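Local coordinates for protein UDP-N-acetylglucosamine 2-epimerase (Listeria monocytogenes, PDB 3OT5) that probably interconverts UDP-N-acetylglucosamine and UDP-N-acetylmannosamine by inverting the sugar at C2, using a two-domain Rossmann-like fold, at residues Ala269-Ala274 with Leu286-Asp291; Pro322-Arg327 with Ile352-Asp357. One frame throughout, in Å; residues are numbered along the deposited sequence.

Interaction 1 of 2, residues Ala269-Ala274 with Leu286-Asp291; sequences AVREKA and LIEPLD
R271 on helix 268-278 reaches E288 and closes a salt bridge from the first turn of the helix of a beta-alpha-beta unit (strand 258-263, helix 268-278, strand 284-287) to the loop just after its second strand, in the second Rossmann-like domain. The guanidinium meets the carboxylate end-on with two nitrogens. R271 NH2 lies 2.6 Å from E288 OE1, while R271 NH1 lies 3.1 Å from E288 OE2 and approaches the syn lone pair of that oxygen. NH1 also makes a weak bond to OE1. The pairing is not coplanar: the two flat groups are turned 44° apart, and both oxygens stand tilted from the guanidinium plane. Arginine suits the place because its chain, extended from CG to NE, spans the gap from the helix. E288 is bent at chi2 (-63°), and its side chain crosses that of R271 at about a right angle. P289 CD then packs obliquely against R271 NH2 at 3.7 Å.

Behind this first shell, R271 NE donates to the backbone oxygen of H265, so the guanidinium is anchored on the loop before its own helix as well as on E288. The small A274 points toward L286 and lets the helix settle near the strand, where A274 and L286 both touch Y262 of strand 258-263. At the far end of 286-291, D291 caps the next helix at I293 N and pairs with R37 of the other domain. Closer in, the leucine's reach ends on helix backbone: L286 CD1 rests 3.6 Å from A274 O.

Interaction 2 of 2, residues Pro322-Arg327 with Ile352-Asp357; sequences PVLVLR and IKEALD
The flat peptide joining E354 to A355 carries one methyl of L324 over its face, with L324 CD1 3.8 Å from A355 N. The glutamate packs through its aliphatic stem. L324 CD2 sits 3.5 Å from E354 CG, and CD1 of the same leucine lies 4.1 Å from E354 CB, so both methyls lie against the same side of the glutamate stem. With CG anti to the backbone N (chi1 -153°) the stem meets the leucine, and the bend at chi2 (71°) turns the carboxylate aside, where OE1 makes a long, weak ion pair with K342. Glutamate therefore serves twice, greasy at its base and charged at its end. A355 is small enough for the helix backbone to come near CD1, and its CB adds an apolar contact 4.4 Å from L324 CD1.

Leucine suits the place: its branched, apolar end lies between strand 323-325 and helix 348-360. L324 hydrogen-bonds through its backbone to V305 and T307, its side chain touches F306 and I344, and A355 of helix 348-360 leans on both F306 and I251 of helix 240-254.

Overall arrangement
Interactions 1 and 2 both pack a helix against the parallel sheet of the second domain, at different places along its width. Strand 284-287 of interaction 1 is outermost on one side; strand 323-325 of interaction 2 lies next to the outermost strand 341-343 on the other. Their centres are 20 Å apart and their nearest atoms about 11 Å, so they do not touch. Helix 240-254 bridges them, meeting A274 through F245 and A355 through I251. Interaction 1 is a surface salt bridge, interaction 2 a buried apolar seam. In relatives of this family the substrate binds in the cleft between the domains.

Interaction 1 of 2, residues Ala269-Ala274 with Leu286-Asp291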
ATOM      1  N   ALA A 269     -21.188  16.383   3.508  1.00 62.83           N
ATOM      2  CA  ALA A 269     -22.227  15.637   4.223  1.00 62.28           C
ATOM      3  C   ALA A 269     -21.588  14.745   5.291  1.00 59.99           C
ATOM      4  O   ALA A 269     -22.132  14.585   6.388  1.00 59.77           O
ATOM      5  CB  ALA A 269     -23.056  14.816   3.262  1.00 63.08           C
ATOM      6  N   VAL A 270     -20.431  14.173   4.967  1.00 57.92           N
ATOM      7  CA  VAL A 270     -19.703  13.322   5.900  1.00 56.12           C
ATOM      8  C   VAL A 270     -19.164  14.157   7.069  1.00 55.94           C
ATOM      9  O   VAL A 270     -19.284  13.763   8.236  1.00 54.43           O
ATOM     10  CB  VAL A 270     -18.529  12.580   5.203  1.00 54.85           C
ATOM     11  CG1 VAL A 270     -17.650  11.855   6.227  1.00 52.66           C
ATOM     12  CG2 VAL A 270     -19.068  11.612   4.147  1.00 56.55           C
ATOM     13  N   ARG A 271     -18.581  15.312   6.755  1.00 57.00           N
ATOM     14  CA  ARG A 271     -18.041  16.189   7.793  1.00 57.70           C
ATOM     15  C   ARG A 271     -19.115  16.678   8.732  1.00 58.13           C
ATOM     16  O   ARG A 271     -18.918  16.729   9.940  1.00 56.98           O
ATOM     17  CB  ARG A 271     -17.327  17.395   7.193  1.00 59.30           C
ATOM     18  CG  ARG A 271     -16.098  17.010   6.458  1.00 60.14           C
ATOM     19  CD  ARG A 271     -15.177  18.176   6.289  1.00 64.03           C
ATOM     20  NE  ARG A 271     -13.915  17.712   5.736  1.00 66.51           N
ATOM     21  CZ  ARG A 271     -12.804  18.431   5.689  1.00 66.97           C
ATOM     22  NH1 ARG A 271     -12.783  19.658   6.189  1.00 67.66           N
ATOM     23  NH2 ARG A 271     -11.706  17.904   5.160  1.00 68.66           N
ATOM     24  N   GLU A 272     -20.245  17.055   8.155  1.00 59.75           N
ATOM     25  CA  GLU A 272     -21.379  17.539   8.921  1.00 61.77           C
ATOM     26  C   GLU A 272     -21.801  16.479   9.937  1.00 60.22           C
ATOM     27  O   GLU A 272     -22.093  16.808  11.080  1.00 61.05           O
ATOM     28  CB  GLU A 272     -22.518  17.911   7.966  1.00 63.98           C
ATOM     29  CG  GLU A 272     -23.795  18.417   8.608  1.00 67.43           C
ATOM     30  CD  GLU A 272     -24.827  18.846   7.563  1.00 73.37           C
ATOM     31  OE1 GLU A 272     -24.454  19.013   6.375  1.00 72.49           O
ATOM     32  OE2 GLU A 272     -26.010  19.024   7.927  1.00 79.18           O
ATOM     33  N   LYS A 273     -21.814  15.212   9.526  1.00 59.59           N
ATOM     34  CA  LYS A 273     -22.181  14.118  10.431  1.00 59.32           C
ATOM     35  C   LYS A 273     -21.108  13.943  11.494  1.00 57.27           C
ATOM     36  O   LYS A 273     -21.412  13.652  12.644  1.00 57.57           O
ATOM     37  CB  LYS A 273     -22.377  12.798   9.673  1.00 59.13           C
ATOM     38  CG  LYS A 273     -23.575  12.777   8.708  1.00 63.81           C
ATOM     39  CD  LYS A 273     -23.633  11.459   7.926  1.00 66.52           C
ATOM     40  CE  LYS A 273     -24.716  11.479   6.832  1.00 69.41           C
ATOM     41  NZ  LYS A 273     -26.078  11.680   7.378  1.00 72.87           N
ATOM     42  N   ALA A 274     -19.854  14.124  11.092  1.00 55.95           N
ATOM     43  CA  ALA A 274     -18.721  13.991  11.996  1.00 55.05           C
ATOM     44  C   ALA A 274     -18.718  15.091  13.052  1.00 55.31           C
ATOM     45  O   ALA A 274     -18.483  14.819  14.223  1.00 55.57           O
ATOM     46  CB  ALA A 274     -17.406  14.004  11.207  1.00 53.38           C
ATOM     47  N   LEU A 286     -10.922  15.857  15.325  1.00 51.41           N
ATOM     48  CA  LEU A 286     -11.417  15.881  13.967  1.00 50.52           C
ATOM     49  C   LEU A 286     -10.479  16.751  13.179  1.00 50.72           C
ATOM     50  O   LEU A 286     -10.554  17.978  13.224  1.00 52.29           O
ATOM     51  CB  LEU A 286     -12.824  16.459  13.911  1.00 51.93           C
ATOM     52  CG  LEU A 286     -13.871  15.709  14.728  1.00 54.35           C
ATOM     53  CD1 LEU A 286     -15.231  16.374  14.557  1.00 53.41           C
ATOM     54  CD2 LEU A 286     -13.919  14.245  14.319  1.00 51.23           C
ATOM     55  N   ILE A 287      -9.588  16.114  12.447  1.00 49.27           N
ATOM     56  CA  ILE A 287      -8.615  16.850  11.681  1.00 50.99           C
ATOM     57  C   ILE A 287      -8.821  16.641  10.201  1.00 52.00           C
ATOM     58  O   ILE A 287      -9.662  15.836   9.789  1.00 50.99           O
ATOM     59  CB  ILE A 287      -7.184  16.430  12.080  1.00 49.47           C
ATOM     60  CG1 ILE A 287      -6.911  14.971  11.701  1.00 46.63           C
ATOM     61  CG2 ILE A 287      -6.991  16.642  13.572  1.00 50.33           C
ATOM     62  CD1 ILE A 287      -5.503  14.502  12.056  1.00 43.94           C
ATOM     63  N   GLU A 288      -8.045  17.380   9.415  1.00 54.82           N
ATOM     64  CA  GLU A 288      -8.080  17.287   7.968  1.00 57.15           C
ATOM     65  C   GLU A 288      -7.410  15.983   7.536  1.00 56.55           C
ATOM     66  O   GLU A 288      -6.723  15.347   8.337  1.00 55.70           O
ATOM     67  CB  GLU A 288      -7.365  18.494   7.346  1.00 59.58           C
ATOM     68  CG  GLU A 288      -8.034  19.845   7.662  1.00 62.73           C
ATOM     69  CD  GLU A 288      -9.440  19.958   7.090  1.00 63.69           C
ATOM     70  OE1 GLU A 288      -9.739  19.269   6.090  1.00 62.88           O
ATOM     71  OE2 GLU A 288     -10.238  20.757   7.625  1.00 65.50           O
ATOM     72  N   PRO A 289      -7.627  15.568   6.275  1.00 58.03           N
ATOM     73  CA  PRO A 289      -7.010  14.322   5.814  1.00 58.13           C
ATOM     74  C   PRO A 289      -5.490  14.363   5.923  1.00 59.24           C
ATOM     75  O   PRO A 289      -4.862  15.327   5.505  1.00 61.62           O
ATOM     76  CB  PRO A 289      -7.439  14.234   4.342  1.00 58.95           C
ATOM     77  CG  PRO A 289      -8.658  15.085   4.241  1.00 59.04           C
ATOM     78  CD  PRO A 289      -8.451  16.195   5.225  1.00 59.47           C
ATOM     79  N   LEU A 290      -4.913  13.331   6.516  1.00 59.31           N
ATOM     80  CA  LEU A 290      -3.475  13.264   6.668  1.00 60.67           C
ATOM     81  C   LEU A 290      -2.828  12.659   5.441  1.00 61.75           C
ATOM     82  O   LEU A 290      -3.442  11.881   4.717  1.00 60.77           O
ATOM     83  CB  LEU A 290      -3.097  12.404   7.874  1.00 58.60           C
ATOM     84  CG  LEU A 290      -3.497  12.920   9.250  1.00 59.10           C
ATOM     85  CD1 LEU A 290      -3.161  11.876  10.297  1.00 52.07           C
ATOM     86  CD2 LEU A 290      -2.810  14.258   9.540  1.00 57.31           C
ATOM     87  N   ASP A 291      -1.575  13.038   5.224  1.00 64.71           N
ATOM     88  CA  ASP A 291      -0.771  12.509   4.146  1.00 66.29           C
ATOM     89  C   ASP A 291      -0.512  11.057   4.529  1.00 64.18           C
ATOM     90  O   ASP A 291      -0.565  10.705   5.716  1.00 62.74           O
ATOM     91  CB  ASP A 291       0.548  13.297   4.062  1.00 69.86           C
ATOM     92  CG  ASP A 291       1.519  12.751   3.012  1.00 74.57           C
ATOM     93  OD1 ASP A 291       1.259  11.680   2.430  1.00 77.75           O
ATOM     94  OD2 ASP A 291       2.564  13.404   2.781  1.00 82.31           O
TER

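Interaction 2 of 2, residues Pro322-Arg327 with Ile352-Asp357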
ATOM      1  N   PRO A 322      -3.422  -3.533  15.704  1.00 47.13           N
ATOM      2  CA  PRO A 322      -4.608  -4.302  15.370  1.00 46.26           C
ATOM      3  C   PRO A 322      -5.533  -3.480  14.485  1.00 43.98           C
ATOM      4  O   PRO A 322      -5.727  -2.281  14.744  1.00 41.87           O
ATOM      5  CB  PRO A 322      -5.270  -4.528  16.736  1.00 47.82           C
ATOM      6  CG  PRO A 322      -4.162  -4.531  17.686  1.00 49.72           C
ATOM      7  CD  PRO A 322      -3.198  -3.492  17.159  1.00 48.66           C
ATOM      8  N   VAL A 323      -6.105  -4.117  13.464  1.00 43.06           N
ATOM      9  CA  VAL A 323      -7.005  -3.435  12.550  1.00 41.85           C
ATOM     10  C   VAL A 323      -8.431  -4.007  12.553  1.00 43.47           C
ATOM     11  O   VAL A 323      -8.625  -5.209  12.407  1.00 44.91           O
ATOM     12  CB  VAL A 323      -6.459  -3.504  11.094  1.00 41.20           C
ATOM     13  CG1 VAL A 323      -7.402  -2.828  10.138  1.00 37.72           C
ATOM     14  CG2 VAL A 323      -5.067  -2.890  11.002  1.00 38.03           C
ATOM     15  N   LEU A 324      -9.422  -3.138  12.745  1.00 44.18           N
ATOM     16  CA  LEU A 324     -10.835  -3.532  12.683  1.00 44.35           C
ATOM     17  C   LEU A 324     -11.312  -2.995  11.336  1.00 43.01           C
ATOM     18  O   LEU A 324     -11.334  -1.782  11.109  1.00 42.35           O
ATOM     19  CB  LEU A 324     -11.647  -2.970  13.849  1.00 45.52           C
ATOM     20  CG  LEU A 324     -11.250  -3.465  15.253  1.00 45.95           C
ATOM     21  CD1 LEU A 324     -12.174  -2.881  16.319  1.00 43.94           C
ATOM     22  CD2 LEU A 324     -11.272  -4.982  15.322  1.00 49.15           C
ATOM     23  N   VAL A 325     -11.659  -3.906  10.431  1.00 43.23           N
ATOM     24  CA  VAL A 325     -12.047  -3.530   9.068  1.00 42.31           C
ATOM     25  C   VAL A 325     -13.535  -3.241   8.917  1.00 43.25           C
ATOM     26  O   VAL A 325     -14.368  -4.101   9.149  1.00 44.20           O
ATOM     27  CB  VAL A 325     -11.579  -4.592   8.069  1.00 42.89           C
ATOM     28  CG1 VAL A 325     -11.944  -4.194   6.627  1.00 41.43           C
ATOM     29  CG2 VAL A 325     -10.061  -4.778   8.208  1.00 39.76           C
ATOM     30  N   LEU A 326     -13.838  -2.009   8.513  1.00 43.35           N
ATOM     31  CA  LEU A 326     -15.213  -1.534   8.350  1.00 45.40           C
ATOM     32  C   LEU A 326     -15.771  -1.938   6.995  1.00 46.88           C
ATOM     33  O   LEU A 326     -16.069  -1.082   6.156  1.00 45.42           O
ATOM     34  CB  LEU A 326     -15.251  -0.014   8.505  1.00 43.98           C
ATOM     35  CG  LEU A 326     -14.629   0.513   9.800  1.00 44.87           C
ATOM     36  CD1 LEU A 326     -14.709   2.041   9.878  1.00 44.13           C
ATOM     37  CD2 LEU A 326     -15.245  -0.141  11.015  1.00 41.89           C
ATOM     38  N   ARG A 327     -15.895  -3.246   6.783  1.00 49.07           N
ATOM     39  CA  ARG A 327     -16.393  -3.778   5.516  1.00 52.45           C
ATOM     40  C   ARG A 327     -17.138  -5.087   5.692  1.00 54.94           C
ATOM     41  O   ARG A 327     -16.897  -5.834   6.638  1.00 54.48           O
ATOM     42  CB  ARG A 327     -15.243  -4.052   4.536  1.00 51.75           C
ATOM     43  CG  ARG A 327     -14.353  -2.879   4.216  1.00 53.87           C
ATOM     44  CD  ARG A 327     -13.484  -3.198   3.035  1.00 55.80           C
ATOM     45  NE  ARG A 327     -14.314  -3.447   1.863  1.00 61.17           N
ATOM     46  CZ  ARG A 327     -13.854  -3.850   0.684  1.00 64.32           C
ATOM     47  NH1 ARG A 327     -12.553  -4.061   0.500  1.00 65.01           N
ATOM     48  NH2 ARG A 327     -14.701  -4.047  -0.316  1.00 65.29           N
ATOM     49  N   ILE A 352     -18.488  -1.188  18.483  1.00 58.40           N
ATOM     50  CA  ILE A 352     -18.316  -1.035  19.938  1.00 59.37           C
ATOM     51  C   ILE A 352     -17.799  -2.309  20.598  1.00 61.22           C
ATOM     52  O   ILE A 352     -16.772  -2.297  21.282  1.00 59.94           O
ATOM     53  CB  ILE A 352     -19.645  -0.643  20.632  1.00 61.31           C
ATOM     54  CG1 ILE A 352     -20.142   0.715  20.131  1.00 59.15           C
ATOM     55  CG2 ILE A 352     -19.459  -0.576  22.144  1.00 64.06           C
ATOM     56  CD1 ILE A 352     -21.499   1.099  20.664  1.00 58.71           C
ATOM     57  N   LYS A 353     -18.516  -3.406  20.393  1.00 63.95           N
ATOM     58  CA  LYS A 353     -18.131  -4.687  20.975  1.00 67.60           C
ATOM     59  C   LYS A 353     -16.697  -5.045  20.663  1.00 65.56           C
ATOM     60  O   LYS A 353     -15.887  -5.307  21.555  1.00 66.19           O
ATOM     61  CB  LYS A 353     -18.999  -5.807  20.410  1.00 70.82           C
ATOM     62  CG  LYS A 353     -20.440  -5.822  20.840  1.00 76.74           C
ATOM     63  CD  LYS A 353     -21.238  -6.784  19.943  1.00 84.19           C
ATOM     64  CE  LYS A 353     -20.640  -8.192  19.900  1.00 87.95           C
ATOM     65  NZ  LYS A 353     -21.400  -9.095  18.984  1.00 93.67           N
ATOM     66  N   GLU A 354     -16.386  -5.040  19.375  1.00 62.98           N
ATOM     67  CA  GLU A 354     -15.070  -5.436  18.923  1.00 61.43           C
ATOM     68  C   GLU A 354     -13.993  -4.478  19.421  1.00 58.84           C
ATOM     69  O   GLU A 354     -12.893  -4.901  19.759  1.00 60.00           O
ATOM     70  CB  GLU A 354     -15.041  -5.535  17.407  1.00 59.57           C
ATOM     71  CG  GLU A 354     -14.011  -6.514  16.940  1.00 63.53           C
ATOM     72  CD  GLU A 354     -14.427  -7.944  17.247  1.00 67.99           C
ATOM     73  OE1 GLU A 354     -13.585  -8.729  17.726  1.00 72.41           O
ATOM     74  OE2 GLU A 354     -15.615  -8.265  17.045  1.00 69.12           O
ATOM     75  N   ALA A 355     -14.308  -3.191  19.465  1.00 56.97           N
ATOM     76  CA  ALA A 355     -13.366  -2.200  19.959  1.00 55.22           C
ATOM     77  C   ALA A 355     -13.098  -2.439  21.453  1.00 57.15           C
ATOM     78  O   ALA A 355     -11.947  -2.561  21.885  1.00 56.46           O
ATOM     79  CB  ALA A 355     -13.918  -0.817  19.751  1.00 54.33           C
ATOM     80  N   LEU A 356     -14.171  -2.507  22.234  1.00 58.58           N
ATOM     81  CA  LEU A 356     -14.052  -2.721  23.674  1.00 61.89           C
ATOM     82  C   LEU A 356     -13.248  -3.978  23.975  1.00 63.69           C
ATOM     83  O   LEU A 356     -12.390  -3.972  24.854  1.00 64.79           O
ATOM     84  CB  LEU A 356     -15.429  -2.790  24.334  1.00 63.54           C
ATOM     85  CG  LEU A 356     -16.270  -1.516  24.234  1.00 63.63           C
ATOM     86  CD1 LEU A 356     -17.534  -1.639  25.086  1.00 64.65           C
ATOM     87  CD2 LEU A 356     -15.466  -0.314  24.674  1.00 62.43           C
ATOM     88  N   ASP A 357     -13.527  -5.048  23.237  1.00 64.97           N
ATOM     89  CA  ASP A 357     -12.808  -6.313  23.396  1.00 67.34           C
ATOM     90  C   ASP A 357     -11.310  -6.051  23.398  1.00 65.12           C
ATOM     91  O   ASP A 357     -10.602  -6.437  24.334  1.00 66.42           O
ATOM     92  CB  ASP A 357     -13.154  -7.265  22.245  1.00 67.16           C
ATOM     93  CG  ASP A 357     -12.405  -8.589  22.322  1.00 71.94           C
ATOM     94  OD1 ASP A 357     -11.967  -9.077  21.250  1.00 73.72           O
ATOM     95  OD2 ASP A 357     -12.222  -9.125  23.438  1.00 75.68           O
TER